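Local coordinates for serine-rich Repeat Adhesion Glycoprotein (Srr1) (Streptococcus agalactiae, PDB 4MBO) that binds fibrinogen as a cell-surface adhesion glycoprotein of the bacterium, probably helping it attach to host tissue, at residues 202-216 / 296-308. Numbering follows the deposited sequence. Where two conformers were deposited one is given.
Sequences FASGLGNLYTIIGSD and VLYSTVSDINQTY
Gly214 and Tyr298 face each other as a hydrogen-bonded pair of two antiparallel strands, 210-215 and 295-302. With chi1 at 67°, CG of Tyr298 stands between its own backbone N and carbonyl carbon, which lays the ring over Gly214, whose CA is 4.0 Å from the ring centroid; glycine suits the place because a CB would collide with the phenol oxygen. Gln306 NE2 donates to Tyr298 OH (2.9 Å) and fixes the ring's far end. Next along, the ladder changes: Ile212 N bonds Thr300 OG1 (3.0 Å) instead of a carbonyl, while Thr300 O takes the hydroxyl of Thr211, OG1 to O 2.9 Å, in the carbonyl plane. At the other end, Phe202, closing strand 186-202, is packed tightly, Leu209 CD2 over one face and the edge of Tyr308 against the other, planes at 75°. Tyr308 OH also donates to Leu206 O (2.6 Å), tying the two loops together. Toward solvent both ends are looser: exposed Ile304 centres its CB over the Tyr210 ring in a CH-pi contact, and at the far end Asp216 N reaches Val296 O through a weak bond. In the five-stranded sheet, 210-215 lies between 269-272 and 295-302; Ile213, Ser299 and Leu297 face strand 186-202 of the adhesin domain's other sheet.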
loop_
_atom_site.group_PDB
_atom_site.type_symbol
_atom_site.label_atom_id
_atom_site.label_comp_id
_atom_site.label_asym_id
_atom_site.label_seq_id
_atom_site.Cartn_x
_atom_site.Cartn_y
_atom_site.Cartn_z
ATOM N N PHE A 202 -0.475 -1.087 32.184
ATOM C CA PHE A 202 -0.918 0.076 32.939
ATOM C C PHE A 202 -0.938 -0.375 34.396
ATOM O O PHE A 202 -1.602 -1.361 34.732
ATOM C CB PHE A 202 -2.359 0.540 32.637
ATOM C CG PHE A 202 -2.550 1.279 31.348
ATOM C CD1 PHE A 202 -1.495 1.832 30.638
ATOM C CD2 PHE A 202 -3.839 1.537 30.901
ATOM C CE1 PHE A 202 -1.714 2.549 29.483
ATOM C CE2 PHE A 202 -4.072 2.296 29.760
ATOM C CZ PHE A 202 -3.000 2.788 29.032
ATOM N N ALA A 203 -0.226 0.341 35.249
ATOM C CA ALA A 203 -0.178 0.019 36.685
ATOM C C ALA A 203 -1.532 0.166 37.350
ATOM O O ALA A 203 -2.421 0.856 36.823
ATOM C CB ALA A 203 0.833 0.926 37.381
ATOM N N SER A 204 -1.700 -0.502 38.494
ATOM C CA SER A 204 -2.928 -0.407 39.298
ATOM C C SER A 204 -3.318 1.054 39.482
ATOM O O SER A 204 -2.467 1.893 39.766
ATOM C CB SER A 204 -2.723 -1.034 40.674
ATOM O OG SER A 204 -2.336 -2.379 40.550
ATOM N N GLY A 205 -4.606 1.351 39.293
ATOM C CA GLY A 205 -5.126 2.718 39.412
ATOM C C GLY A 205 -5.292 3.440 38.089
ATOM O O GLY A 205 -5.975 4.486 38.011
ATOM N N LEU A 206 -4.675 2.904 37.037
ATOM C CA LEU A 206 -4.745 3.512 35.709
ATOM C C LEU A 206 -5.753 2.848 34.768
ATOM O O LEU A 206 -5.916 3.273 33.626
ATOM C CB LEU A 206 -3.370 3.531 35.058
ATOM C CG LEU A 206 -2.382 4.559 35.592
ATOM C CD1 LEU A 206 -2.031 4.306 37.052
ATOM C CD2 LEU A 206 -1.136 4.561 34.726
ATOM N N GLY A 207 -6.444 1.822 35.249
ATOM C CA GLY A 207 -7.456 1.151 34.442
ATOM C C GLY A 207 -6.968 0.184 33.367
ATOM O O GLY A 207 -5.793 -0.236 33.347
ATOM N N ASN A 208 -7.904 -0.242 32.524
ATOM C CA ASN A 208 -7.560 -1.168 31.453
ATOM C C ASN A 208 -6.868 -0.466 30.289
ATOM O O ASN A 208 -6.971 0.759 30.111
ATOM C CB ASN A 208 -8.823 -1.828 30.872
ATOM C CG ASN A 208 -9.443 -2.879 31.767
ATOM O OD1 ASN A 208 -8.880 -3.270 32.788
ATOM N ND2 ASN A 208 -10.595 -3.373 31.354
ATOM N N LEU A 209 -6.234 -1.280 29.457
ATOM C CA LEU A 209 -5.724 -0.831 28.167
ATOM C C LEU A 209 -6.927 -0.754 27.188
ATOM O O LEU A 209 -7.773 -1.651 27.155
ATOM C CB LEU A 209 -4.705 -1.817 27.642
ATOM C CG LEU A 209 -3.394 -1.898 28.428
ATOM C CD1 LEU A 209 -2.733 -3.268 28.169
ATOM C CD2 LEU A 209 -2.478 -0.745 28.059
ATOM N N TYR A 210 -6.984 0.337 26.444
ATOM C CA TYR A 210 -7.990 0.586 25.411
ATOM C C TYR A 210 -7.307 0.990 24.109
ATOM O O TYR A 210 -6.167 1.459 24.092
ATOM C CB TYR A 210 -8.959 1.723 25.780
ATOM C CG TYR A 210 -9.865 1.508 26.934
ATOM C CD1 TYR A 210 -9.403 1.694 28.237
ATOM C CD2 TYR A 210 -11.215 1.189 26.762
ATOM C CE1 TYR A 210 -10.236 1.522 29.322
ATOM C CE2 TYR A 210 -12.048 0.991 27.858
ATOM C CZ TYR A 210 -11.553 1.175 29.132
ATOM O OH TYR A 210 -12.334 1.021 30.258
ATOM N N THR A 211 -8.014 0.755 23.010
ATOM C CA THR A 211 -7.636 1.309 21.703
ATOM C C THR A 211 -8.762 2.208 21.213
ATOM O O THR A 211 -9.908 1.794 21.148
ATOM C CB THR A 211 -7.281 0.251 20.676
ATOM O OG1 THR A 211 -5.991 -0.259 20.983
ATOM C CG2 THR A 211 -7.286 0.821 19.260
ATOM N N ILE A 212 -8.420 3.483 20.968
ATOM C CA ILE A 212 -9.333 4.441 20.428
ATOM C C ILE A 212 -8.871 4.727 18.984
ATOM O O ILE A 212 -7.674 4.937 18.710
ATOM C CB ILE A 212 -9.305 5.785 21.167
ATOM C CG1 ILE A 212 -9.382 5.628 22.702
ATOM C CG2 ILE A 212 -10.396 6.691 20.608
ATOM C CD1 ILE A 212 -10.465 4.746 23.184
ATOM N N ILE A 213 -9.836 4.720 18.073
ATOM C CA ILE A 213 -9.605 5.058 16.665
ATOM C C ILE A 213 -10.505 6.253 16.394
ATOM O O ILE A 213 -11.722 6.210 16.648
ATOM C CB ILE A 213 -9.939 3.884 15.754
ATOM C CG1 ILE A 213 -8.904 2.757 16.014
ATOM C CG2 ILE A 213 -9.933 4.315 14.288
ATOM C CD1 ILE A 213 -9.327 1.400 15.541
ATOM N N GLY A 214 -9.926 7.339 15.898
ATOM C CA GLY A 214 -10.711 8.542 15.649
ATOM C C GLY A 214 -10.017 9.414 14.632
ATOM O O GLY A 214 -9.152 8.924 13.907
ATOM N N SER A 215 -10.428 10.680 14.557
ATOM C CA SER A 215 -9.769 11.614 13.621
ATOM C C SER A 215 -9.536 12.955 14.303
ATOM O O SER A 215 -10.286 13.358 15.198
ATOM C CB SER A 215 -10.538 11.732 12.309
ATOM O OG SER A 215 -11.883 12.105 12.504
ATOM N N ASP A 216 -8.464 13.625 13.878
ATOM C CA ASP A 216 -8.059 14.900 14.468
ATOM C C ASP A 216 -8.790 16.073 13.816
ATOM O O ASP A 216 -9.791 16.557 14.354
ATOM C CB ASP A 216 -6.530 15.057 14.362
ATOM C CG ASP A 216 -5.767 14.019 15.204
ATOM O OD1 ASP A 216 -6.034 13.937 16.435
ATOM O OD2 ASP A 216 -4.877 13.316 14.649
ATOM N N VAL A 296 -7.300 12.836 8.633
ATOM C CA VAL A 296 -6.244 12.114 9.289
ATOM C C VAL A 296 -6.856 11.255 10.392
ATOM O O VAL A 296 -7.498 11.758 11.282
ATOM C CB VAL A 296 -5.252 13.081 9.950
ATOM C CG1 VAL A 296 -4.115 12.304 10.598
ATOM C CG2 VAL A 296 -4.716 14.095 8.930
ATOM N N LEU A 297 -6.630 9.957 10.322
ATOM C CA LEU A 297 -7.124 9.071 11.362
ATOM C C LEU A 297 -5.996 8.829 12.341
ATOM O O LEU A 297 -4.820 8.908 11.983
ATOM C CB LEU A 297 -7.511 7.739 10.755
ATOM C CG LEU A 297 -8.799 7.768 9.905
ATOM C CD1 LEU A 297 -8.802 6.590 8.919
ATOM C CD2 LEU A 297 -10.023 7.793 10.822
ATOM N N TYR A 298 -6.359 8.481 13.561
ATOM C CA TYR A 298 -5.375 8.109 14.562
ATOM C C TYR A 298 -5.869 6.898 15.317
ATOM O O TYR A 298 -7.072 6.564 15.321
ATOM C CB TYR A 298 -5.116 9.203 15.578
ATOM C CG TYR A 298 -6.289 9.528 16.487
ATOM C CD1 TYR A 298 -6.531 8.776 17.622
ATOM C CD2 TYR A 298 -7.143 10.603 16.224
ATOM C CE1 TYR A 298 -7.593 9.052 18.473
ATOM C CE2 TYR A 298 -8.206 10.901 17.075
ATOM C CZ TYR A 298 -8.434 10.134 18.200
ATOM O OH TYR A 298 -9.508 10.386 19.070
ATOM N N SER A 299 -4.911 6.212 15.924
ATOM C CA SER A 299 -5.181 5.059 16.805
ATOM C C SER A 299 -4.357 5.162 18.053
ATOM O O SER A 299 -3.229 5.666 18.030
ATOM C CB SER A 299 -4.786 3.743 16.114
ATOM O OG SER A 299 -5.508 3.568 14.923
ATOM N N THR A 300 -4.877 4.610 19.146
ATOM C CA THR A 300 -4.131 4.618 20.384
ATOM C C THR A 300 -4.065 3.255 21.047
ATOM O O THR A 300 -4.805 2.354 20.706
ATOM C CB THR A 300 -4.796 5.520 21.457
ATOM O OG1 THR A 300 -5.975 4.877 21.976
ATOM C CG2 THR A 300 -5.122 6.901 20.946
ATOM N N VAL A 301 -3.173 3.172 22.034
ATOM C CA VAL A 301 -3.238 2.169 23.068
ATOM C C VAL A 301 -3.149 3.100 24.302
ATOM O O VAL A 301 -2.064 3.683 24.575
ATOM C CB VAL A 301 -2.125 1.137 23.040
ATOM C CG1 VAL A 301 -2.209 0.277 24.287
ATOM C CG2 VAL A 301 -2.248 0.266 21.821
ATOM N N SER A 302 -4.274 3.307 24.985
ATOM C CA SER A 302 -4.338 4.359 26.008
ATOM C C SER A 302 -5.464 4.108 26.955
ATOM O O SER A 302 -6.146 3.105 26.861
ATOM C CB SER A 302 -4.638 5.719 25.317
ATOM O OG SER A 302 -5.955 5.731 24.681
ATOM N N ASP A 303 -5.644 5.036 27.890
ATOM C CA ASP A 303 -6.844 5.038 28.694
ATOM C C ASP A 303 -7.987 5.589 27.808
ATOM O O ASP A 303 -7.755 6.082 26.679
ATOM C CB ASP A 303 -6.647 5.908 29.932
ATOM C CG ASP A 303 -6.405 7.347 29.582
ATOM O OD1 ASP A 303 -5.552 7.634 28.747
ATOM O OD2 ASP A 303 -7.091 8.215 30.178
ATOM N N ILE A 304 -9.217 5.487 28.293
ATOM C CA ILE A 304 -10.361 5.875 27.491
ATOM C C ILE A 304 -10.352 7.369 27.138
ATOM O O ILE A 304 -10.878 7.745 26.101
ATOM C CB ILE A 304 -11.646 5.432 28.192
ATOM C CG1 ILE A 304 -12.762 5.244 27.176
ATOM C CG2 ILE A 304 -11.999 6.383 29.331
ATOM C CD1 ILE A 304 -14.004 4.576 27.709
ATOM N N ASN A 305 -9.692 8.185 27.984
ATOM C CA ASN A 305 -9.587 9.650 27.849
ATOM C C ASN A 305 -8.336 10.097 27.049
ATOM O O ASN A 305 -8.127 11.272 26.853
ATOM C CB ASN A 305 -9.559 10.315 29.262
ATOM C CG ASN A 305 -10.886 10.192 30.030
ATOM O OD1 ASN A 305 -11.907 10.708 29.610
ATOM N ND2 ASN A 305 -10.845 9.551 31.193
ATOM N N GLN A 306 -7.524 9.154 26.584
ATOM C CA GLN A 306 -6.310 9.457 25.791
ATOM C C GLN A 306 -5.392 10.413 26.523
ATOM O O GLN A 306 -4.927 11.410 25.969
ATOM C CB GLN A 306 -6.674 10.047 24.435
ATOM C CG GLN A 306 -7.666 9.235 23.662
ATOM C CD GLN A 306 -7.844 9.794 22.268
ATOM O OE1 GLN A 306 -6.863 10.095 21.574
ATOM N NE2 GLN A 306 -9.058 9.904 21.856
ATOM N N THR A 307 -5.192 10.106 27.797
ATOM C CA THR A 307 -4.374 10.856 28.680
ATOM C C THR A 307 -2.933 10.313 28.781
ATOM O O THR A 307 -1.998 11.053 29.083
ATOM C CB THR A 307 -5.042 10.829 30.068
ATOM O OG1 THR A 307 -6.394 11.300 29.927
ATOM C CG2 THR A 307 -4.289 11.698 31.030
ATOM N N TYR A 308 -2.803 9.007 28.650
ATOM C CA TYR A 308 -1.496 8.341 28.705
ATOM C C TYR A 308 -1.519 7.119 27.788
ATOM O O TYR A 308 -2.590 6.568 27.489
ATOM C CB TYR A 308 -1.068 7.969 30.147
ATOM C CG TYR A 308 -2.185 7.376 30.994
ATOM C CD1 TYR A 308 -2.475 6.028 30.957
ATOM C CD2 TYR A 308 -2.940 8.187 31.821
ATOM C CE1 TYR A 308 -3.491 5.499 31.721
ATOM C CE2 TYR A 308 -3.960 7.685 32.604
ATOM C CZ TYR A 308 -4.239 6.339 32.553
ATOM O OH TYR A 308 -5.233 5.798 33.365
HETATM O O HOH W 1 -11.171 12.222 18.363
#